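Long-range contacts in zinc-type alcohol dehydrogenase-like protein YAHK (Escherichia coli, PDB 1UUF), which catalyses the NADPH-dependent reduction of a wide range of aldehydes to their alcohols and binds two zinc ions per subunit: residues V85-A90 and G101-V106; G180-S185 and G204-M209; G210-H215 and K235-D240. One frame throughout, in Å; residues are numbered along the deposited sequence.

Contact 1: V85-A90 and G101-V106; sequences VGRVVA and GDLVGV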
loop_
_atom_site.group_PDB
_atom_site.type_symbol
_atom_site.label_atom_id
_atom_site.label_comp_id
_atom_site.label_asym_id
_atom_site.label_seq_id
_atom_site.Cartn_x
_atom_site.Cartn_y
_atom_site.Cartn_z
ATOM N N VAL A 85 -29.293 9.470 -12.960
ATOM C CA VAL A 85 -30.416 9.536 -12.030
ATOM C C VAL A 85 -31.676 9.746 -12.857
ATOM O O VAL A 85 -31.648 10.422 -13.885
ATOM C CB VAL A 85 -30.282 10.678 -10.994
ATOM C CG1 VAL A 85 -29.073 10.431 -10.116
ATOM C CG2 VAL A 85 -30.194 12.026 -11.693
ATOM N N GLY A 86 -32.775 9.145 -12.425
ATOM C CA GLY A 86 -34.014 9.289 -13.165
ATOM C C GLY A 86 -35.186 8.685 -12.425
ATOM O O GLY A 86 -35.124 8.483 -11.214
ATOM N N ARG A 87 -36.249 8.380 -13.160
ATOM C CA ARG A 87 -37.448 7.805 -12.566
ATOM C C ARG A 87 -37.808 6.478 -13.224
ATOM O O ARG A 87 -37.685 6.324 -14.437
ATOM C CB ARG A 87 -38.614 8.786 -12.705
ATOM C CG ARG A 87 -38.381 10.122 -12.005
ATOM C CD ARG A 87 -39.544 11.083 -12.220
ATOM N NE ARG A 87 -39.376 12.329 -11.473
ATOM C CZ ARG A 87 -38.424 13.227 -11.709
ATOM N NH1 ARG A 87 -38.354 14.329 -10.973
ATOM N NH2 ARG A 87 -37.544 13.031 -12.684
ATOM N N VAL A 88 -38.251 5.521 -12.417
ATOM C CA VAL A 88 -38.630 4.213 -12.936
ATOM C C VAL A 88 -39.903 4.341 -13.765
ATOM O O VAL A 88 -40.898 4.903 -13.307
ATOM C CB VAL A 88 -38.867 3.205 -11.794
ATOM C CG1 VAL A 88 -39.321 1.861 -12.363
ATOM C CG2 VAL A 88 -37.584 3.030 -10.989
ATOM N N VAL A 89 -39.851 3.829 -14.992
ATOM C CA VAL A 89 -40.991 3.870 -15.902
ATOM C C VAL A 89 -41.749 2.548 -15.833
ATOM O O VAL A 89 -42.979 2.522 -15.869
ATOM C CB VAL A 89 -40.536 4.103 -17.365
ATOM C CG1 VAL A 89 -41.732 4.032 -18.298
ATOM C CG2 VAL A 89 -39.857 5.453 -17.492
ATOM N N ALA A 90 -41.004 1.454 -15.733
ATOM C CA ALA A 90 -41.596 0.127 -15.653
ATOM C C ALA A 90 -40.605 -0.839 -15.020
ATOM O O ALA A 90 -39.408 -0.557 -14.954
ATOM C CB ALA A 90 -41.979 -0.355 -17.042
ATOM N N GLY A 101 -42.352 5.161 -10.746
ATOM C CA GLY A 101 -42.410 6.386 -9.968
ATOM C C GLY A 101 -41.215 6.601 -9.054
ATOM O O GLY A 101 -40.923 7.732 -8.664
ATOM N N ASP A 102 -40.521 5.522 -8.707
ATOM C CA ASP A 102 -39.356 5.622 -7.830
ATOM C C ASP A 102 -38.224 6.444 -8.434
ATOM O O ASP A 102 -37.999 6.415 -9.644
ATOM C CB ASP A 102 -38.796 4.235 -7.507
ATOM C CG ASP A 102 -39.685 3.438 -6.579
ATOM O OD1 ASP A 102 -40.642 4.010 -6.012
ATOM O OD2 ASP A 102 -39.411 2.231 -6.407
ATOM N N LEU A 103 -37.519 7.179 -7.579
ATOM C CA LEU A 103 -36.365 7.959 -8.009
ATOM C C LEU A 103 -35.205 6.987 -7.852
ATOM O O LEU A 103 -34.993 6.430 -6.771
ATOM C CB LEU A 103 -36.156 9.180 -7.109
ATOM C CG LEU A 103 -37.246 10.253 -7.180
ATOM C CD1 LEU A 103 -36.888 11.412 -6.260
ATOM C CD2 LEU A 103 -37.385 10.741 -8.615
ATOM N N VAL A 104 -34.463 6.768 -8.932
ATOM C CA VAL A 104 -33.358 5.819 -8.904
ATOM C C VAL A 104 -32.086 6.328 -9.553
ATOM O O VAL A 104 -32.084 7.342 -10.247
ATOM C CB VAL A 104 -33.741 4.513 -9.621
ATOM C CG1 VAL A 104 -34.798 3.762 -8.820
ATOM C CG2 VAL A 104 -34.261 4.833 -11.018
ATOM N N GLY A 105 -31.002 5.597 -9.324
ATOM C CA GLY A 105 -29.730 5.970 -9.905
ATOM C C GLY A 105 -28.987 4.752 -10.414
ATOM O O GLY A 105 -29.262 3.624 -10.001
ATOM N N VAL A 106 -28.058 4.993 -11.335
ATOM C CA VAL A 106 -27.227 3.945 -11.908
ATOM C C VAL A 106 -25.822 4.520 -11.982
ATOM O O VAL A 106 -25.640 5.673 -12.385
ATOM C CB VAL A 106 -27.681 3.560 -13.326
ATOM C CG1 VAL A 106 -26.743 2.504 -13.904
ATOM C CG2 VAL A 106 -29.106 3.029 -13.285
#

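Contact 2: G180-S185 and G204-M209; sequences GITTYS and GGLGHM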
loop_
_atom_site.group_PDB
_atom_site.type_symbol
_atom_site.label_atom_id
_atom_site.label_comp_id
_atom_site.label_asym_id
_atom_site.label_seq_id
_atom_site.Cartn_x
_atom_site.Cartn_y
_atom_site.Cartn_z
ATOM N N GLY A 180 -18.927 10.483 -6.344
ATOM C CA GLY A 180 -19.217 10.294 -4.934
ATOM C C GLY A 180 -18.717 8.973 -4.376
ATOM O O GLY A 180 -17.909 8.945 -3.446
ATOM N N ILE A 181 -19.180 7.865 -4.941
ATOM C CA ILE A 181 -18.765 6.567 -4.425
ATOM C C ILE A 181 -17.259 6.329 -4.561
ATOM O O ILE A 181 -16.655 5.674 -3.713
ATOM C CB ILE A 181 -19.562 5.418 -5.098
ATOM C CG1 ILE A 181 -19.174 4.074 -4.477
ATOM C CG2 ILE A 181 -19.317 5.416 -6.593
ATOM C CD1 ILE A 181 -19.458 3.966 -2.985
ATOM N N THR A 182 -16.649 6.873 -5.611
ATOM C CA THR A 182 -15.211 6.697 -5.813
ATOM C C THR A 182 -14.412 7.231 -4.627
ATOM O O THR A 182 -13.347 6.704 -4.300
ATOM C CB THR A 182 -14.754 7.387 -7.113
ATOM O OG1 THR A 182 -15.324 6.687 -8.224
ATOM C CG2 THR A 182 -13.234 7.375 -7.243
ATOM N N THR A 183 -14.925 8.272 -3.978
ATOM C CA THR A 183 -14.232 8.830 -2.820
ATOM C C THR A 183 -14.805 8.277 -1.518
ATOM O O THR A 183 -14.078 8.065 -0.546
ATOM C CB THR A 183 -14.285 10.387 -2.812
ATOM O OG1 THR A 183 -15.645 10.837 -2.857
ATOM C CG2 THR A 183 -13.548 10.942 -4.020
ATOM N N TYR A 184 -16.111 8.025 -1.501
ATOM C CA TYR A 184 -16.766 7.492 -0.313
ATOM C C TYR A 184 -16.208 6.122 0.053
ATOM O O TYR A 184 -15.908 5.852 1.216
ATOM C CB TYR A 184 -18.271 7.353 -0.553
ATOM C CG TYR A 184 -19.057 6.869 0.645
ATOM C CD1 TYR A 184 -19.537 7.768 1.597
ATOM C CD2 TYR A 184 -19.336 5.511 0.818
ATOM C CE1 TYR A 184 -20.283 7.329 2.693
ATOM C CE2 TYR A 184 -20.075 5.062 1.910
ATOM C CZ TYR A 184 -20.546 5.976 2.839
ATOM O OH TYR A 184 -21.277 5.534 3.919
ATOM N N SER A 185 -16.070 5.252 -0.943
ATOM C CA SER A 185 -15.580 3.898 -0.689
ATOM C C SER A 185 -14.233 3.820 0.035
ATOM O O SER A 185 -14.110 3.132 1.057
ATOM C CB SER A 185 -15.503 3.110 -1.998
ATOM O OG SER A 185 -15.217 1.747 -1.727
ATOM N N GLY A 204 -10.988 19.040 -7.667
ATOM C CA GLY A 204 -11.786 18.939 -8.874
ATOM C C GLY A 204 -13.076 18.190 -8.588
ATOM O O GLY A 204 -13.567 18.225 -7.464
ATOM N N GLY A 205 -13.622 17.513 -9.594
ATOM C CA GLY A 205 -14.855 16.763 -9.405
ATOM C C GLY A 205 -14.765 15.756 -8.272
ATOM O O GLY A 205 -15.629 15.710 -7.396
ATOM N N LEU A 206 -13.712 14.944 -8.292
ATOM C CA LEU A 206 -13.500 13.937 -7.259
ATOM C C LEU A 206 -13.103 14.594 -5.950
ATOM O O LEU A 206 -13.618 14.249 -4.888
ATOM C CB LEU A 206 -12.397 12.963 -7.678
ATOM C CG LEU A 206 -12.707 11.968 -8.794
ATOM C CD1 LEU A 206 -11.455 11.170 -9.122
ATOM C CD2 LEU A 206 -13.826 11.035 -8.351
ATOM N N GLY A 207 -12.173 15.538 -6.036
ATOM C CA GLY A 207 -11.706 16.221 -4.845
ATOM C C GLY A 207 -12.795 16.908 -4.040
ATOM O O GLY A 207 -12.829 16.797 -2.811
ATOM N N HIS A 208 -13.691 17.623 -4.714
ATOM C CA HIS A 208 -14.738 18.322 -3.984
ATOM C C HIS A 208 -15.656 17.346 -3.247
ATOM O O HIS A 208 -16.144 17.657 -2.159
ATOM C CB HIS A 208 -15.499 19.293 -4.920
ATOM C CG HIS A 208 -16.831 18.804 -5.406
ATOM N ND1 HIS A 208 -16.968 17.792 -6.331
ATOM C CD2 HIS A 208 -18.084 19.252 -5.152
ATOM C CE1 HIS A 208 -18.246 17.639 -6.629
ATOM N NE2 HIS A 208 -18.946 18.513 -5.928
ATOM N N MET A 209 -15.857 16.153 -3.802
ATOM C CA MET A 209 -16.692 15.158 -3.129
ATOM C C MET A 209 -15.918 14.544 -1.969
ATOM O O MET A 209 -16.492 14.230 -0.925
ATOM C CB MET A 209 -17.125 14.044 -4.088
ATOM C CG MET A 209 -18.247 14.426 -5.042
ATOM S SD MET A 209 -19.643 15.258 -4.235
ATOM C CE MET A 209 -19.964 14.202 -2.820
#

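Contact 3: G210-H215 and K235-D240; sequences GIKLAH and KALGAD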
loop_
_atom_site.group_PDB
_atom_site.type_symbol
_atom_site.label_atom_id
_atom_site.label_comp_id
_atom_site.label_asym_id
_atom_site.label_seq_id
_atom_site.Cartn_x
_atom_site.Cartn_y
_atom_site.Cartn_z
ATOM N N GLY A 210 -14.614 14.367 -2.154
ATOM C CA GLY A 210 -13.795 13.794 -1.095
ATOM C C GLY A 210 -13.800 14.682 0.137
ATOM O O GLY A 210 -13.871 14.203 1.271
ATOM N N ILE A 211 -13.727 15.990 -0.081
ATOM C CA ILE A 211 -13.735 16.937 1.026
ATOM C C ILE A 211 -15.103 16.931 1.710
ATOM O O ILE A 211 -15.195 16.816 2.931
ATOM C CB ILE A 211 -13.401 18.357 0.526
ATOM C CG1 ILE A 211 -11.976 18.368 -0.036
ATOM C CG2 ILE A 211 -13.535 19.365 1.663
ATOM C CD1 ILE A 211 -11.580 19.673 -0.702
ATOM N N LYS A 212 -16.164 17.051 0.917
ATOM C CA LYS A 212 -17.520 17.043 1.457
ATOM C C LYS A 212 -17.781 15.798 2.298
ATOM O O LYS A 212 -18.304 15.876 3.415
ATOM C CB LYS A 212 -18.550 17.067 0.323
ATOM C CG LYS A 212 -18.761 18.402 -0.360
ATOM C CD LYS A 212 -19.646 18.196 -1.589
ATOM C CE LYS A 212 -20.065 19.501 -2.245
ATOM N NZ LYS A 212 -21.260 20.095 -1.581
ATOM N N LEU A 213 -17.423 14.641 1.754
ATOM C CA LEU A 213 -17.667 13.382 2.444
ATOM C C LEU A 213 -16.779 13.150 3.659
ATOM O O LEU A 213 -17.258 12.694 4.695
ATOM C CB LEU A 213 -17.535 12.217 1.459
ATOM C CG LEU A 213 -18.555 12.248 0.314
ATOM C CD1 LEU A 213 -18.233 11.142 -0.682
ATOM C CD2 LEU A 213 -19.964 12.074 0.860
ATOM N N ALA A 214 -15.491 13.454 3.539
ATOM C CA ALA A 214 -14.579 13.265 4.664
ATOM C C ALA A 214 -15.031 14.158 5.814
ATOM O O ALA A 214 -14.963 13.770 6.981
ATOM C CB ALA A 214 -13.151 13.616 4.256
ATOM N N HIS A 215 -15.492 15.357 5.475
ATOM C CA HIS A 215 -15.964 16.297 6.484
ATOM C C HIS A 215 -17.221 15.756 7.157
ATOM O O HIS A 215 -17.347 15.791 8.384
ATOM C CB HIS A 215 -16.272 17.655 5.842
ATOM C CG HIS A 215 -16.931 18.624 6.774
ATOM N ND1 HIS A 215 -16.311 19.108 7.905
ATOM C CD2 HIS A 215 -18.167 19.177 6.757
ATOM C CE1 HIS A 215 -17.136 19.918 8.545
ATOM N NE2 HIS A 215 -18.270 19.977 7.870
ATOM N N LYS A 235 -11.696 25.642 1.434
ATOM C CA LYS A 235 -12.244 25.973 2.744
ATOM C C LYS A 235 -13.766 25.903 2.669
ATOM O O LYS A 235 -14.423 25.301 3.522
ATOM C CB LYS A 235 -11.835 27.392 3.146
ATOM C CG LYS A 235 -10.397 27.541 3.582
ATOM C CD LYS A 235 -10.196 26.946 4.957
ATOM C CE LYS A 235 -8.840 27.327 5.521
ATOM N NZ LYS A 235 -8.684 26.818 6.906
ATOM N N ALA A 236 -14.315 26.527 1.633
ATOM C CA ALA A 236 -15.757 26.567 1.419
ATOM C C ALA A 236 -16.387 25.179 1.303
ATOM O O ALA A 236 -17.541 24.988 1.682
ATOM C CB ALA A 236 -16.070 27.390 0.174
ATOM N N LEU A 237 -15.630 24.217 0.783
ATOM C CA LEU A 237 -16.121 22.850 0.619
ATOM C C LEU A 237 -16.176 22.073 1.930
ATOM O O LEU A 237 -16.837 21.037 2.017
ATOM C CB LEU A 237 -15.249 22.095 -0.389
ATOM C CG LEU A 237 -15.488 22.424 -1.865
ATOM C CD1 LEU A 237 -14.306 21.960 -2.697
ATOM C CD2 LEU A 237 -16.778 21.758 -2.333
ATOM N N GLY A 238 -15.476 22.563 2.947
ATOM C CA GLY A 238 -15.498 21.888 4.231
ATOM C C GLY A 238 -14.148 21.478 4.779
ATOM O O GLY A 238 -14.072 20.802 5.806
ATOM N N ALA A 239 -13.075 21.875 4.105
ATOM C CA ALA A 239 -11.745 21.525 4.580
ATOM C C ALA A 239 -11.442 22.345 5.828
ATOM O O ALA A 239 -11.709 23.546 5.864
ATOM C CB ALA A 239 -10.708 21.809 3.500
ATOM N N ASP A 240 -10.900 21.692 6.852
ATOM C CA ASP A 240 -10.556 22.382 8.090
ATOM C C ASP A 240 -9.259 23.150 7.895
ATOM O O ASP A 240 -9.035 24.186 8.525
ATOM C CB ASP A 240 -10.396 21.379 9.231
ATOM C CG ASP A 240 -11.683 20.653 9.543
ATOM O OD1 ASP A 240 -12.667 21.328 9.913
ATOM O OD2 ASP A 240 -11.715 19.413 9.414
HETATM O O HOH W 1 -13.801 18.419 8.449
#

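Contact 1: V85-A90 and G101-V106
The guanidinium plane of Arg87 is met over one face by CD2 of Leu103, which sits 3.8 Å above that plane and is offset toward its rim, so the methyl covers the NE side of the group more than its centre. The two side chains run side by side in the same direction. Arg87 is extended from CG to NE, with its CG anti to the carbonyl carbon (chi1 -61°), and this lays the aliphatic part along the leucine: Arg87 CG is 3.6 Å from Leu103 CD2. Leu170 of helix 170-173 touches both side chains on the same face of the sheet, where Val85 also lies.

Away from the arginine, Val104, on the opposite face, meets Val88. The two side chains cross at about a right angle, and Val88 CG2 reaches Val104 CG1 at 3.6 Å. Val88 also touches Val50, and Val104 touches Ile52, both of strand 49-58.

Between the strands run the backbone bonds. Gly86 and Val104 form a hydrogen-bonded antiparallel pair, Gly86 N to Val104 O and Val104 N to Gly86 O both at 2.9 Å. Before strand 103-106 begins, the loop residues Gly101 and Asp102 carry the pairing on: Val88 N donates to Asp102 O at 2.9 Å. Gly101 N closes the series on Val88 O at 3.0 Å. The carboxylate of Asp102 turns back to accept from Ala99 N, within the connection itself.

Strongly twisted, with 125° between the directions of its short strand segments, this is an antiparallel beta hairpin joined by an eleven-residue connection, part of the GroES-like domain characteristic of zinc-containing alcohol dehydrogenases.

Contact 2: G180-S185 and G204-M209
Van der Waals packing between Thr182, Thr183, Leu206 and Met209 accounts for most of this contact, and no hydrogen bond passes from one helix to the other. The side chains of Thr182 and Leu206 approach obliquely, with Thr182 CG2 3.9 Å from Leu206 CD2. A closer approach is made by the methyl of Thr183, whose CG2 lies 3.4 Å from Leu206 O and so rests against the backbone of the second helix. Met209 comes across Thr183 at about a right angle and brings its CB to 3.7 Å from Thr183 OG1. Met209 CG stands 4.2 Å from Gly180 N, and beyond it the chain bends at chi2 and chi3.

The hydrogen bonds stay on one helix or lead to residues outside the two segments. Thr183 OG1 donates to Gly180 O at 3.0 Å; a chi1 of 56° places this hydroxyl between backbone N and carbonyl carbon while directing CG2 at the neighbouring helix. Gly180 O thereby takes three donors, the others being Thr183 N and Tyr184 N. Thr182 OG1 bonds to the carbonyl O of Cys178, a residue that also ligates the catalytic zinc. On the second helix, His208 ND1 donates to Gly205 O at 2.7 Å, the acceptor lying 10° out of the ring plane, while NE2 bonds Asp335 N; these two bonds fix the ring's rotation.

The short helical segments cross at -51° with their axes 8.7 Å apart. Segment 204-209 contains Gly204 and Gly207 of a GxGxxG pattern, consistent with the glycine-rich strand-turn-helix of a Rossmann-type dinucleotide-binding domain. Both threonine hydroxyls are engaged by carbonyls of their own helix, so although Thr183 OG1 lies against Met209 CB, the zinc-ligand helix meets the first turns of helix 205-216 through van der Waals packing.

Contact 3: G210-H215 and K235-D240
Ile211 CG2 presses into the end of helix 231-237, approaching Ala239 N at 3.5 Å and Leu237 CB at 3.8 Å. It is set anti to the backbone N of Ile211, which directs this branch at the turn while the other branch carries CD1 to 4.1 Å from Leu237 CD1. The two side chains cross at about a right angle. Ala223 of strand 220-225 touches both Ile211 and Ala239, so these two buried residues are packed against the parallel sheet. Ile203, a loop residue, touches Ile211 and Leu237.

Gly238 ends the helix in a Schellman motif, its phi of 124° turning the chain into strand 241-244. Helix 205-216 thus meets the exit of the next helix on one side of the sheet, as successive right-handed beta-alpha-beta units do in a Rossmann-type fold.

Packing is thinner at the margins. Lys212 offers only its aliphatic part, CE standing 4.0 Å from Leu237 CD2, while its NZ leaves to form a salt bridge with Asp335 and a hydrogen bond to Val333 O. On the exposed side, one face of the His215 ring is covered by Gly238 CA. A water at its edge, in the ring plane and 2.7 Å from His215 ND1, also lies close to Asp240 OD2, though that approach is short enough to leave the bridge doubtful; OD2 accepts from Val221 N as well.

Overall arrangement
From the N terminus, contact 1 comes first and closes a short hairpin loop in the GroES-like part of the chain. Contact 2 then spans the 18 residues from 180-185, just after zinc ligand Cys178, to 204-209, and contact 3 the 19 residues from 210-215 to 235-240. The three loops follow in series, neither nesting nor crossing. Contacts 2 and 3 share helix 205-216 and touch, with Leu213 CD1 3.4 Å from Thr183 OG1 and Leu237 CD1 3.7 Å from His208 CB; together they link helices 176-189, 205-216 and 231-237. Contact 1 stands apart, its centre about 23 Å from that of contact 2 and 29 Å from that of contact 3.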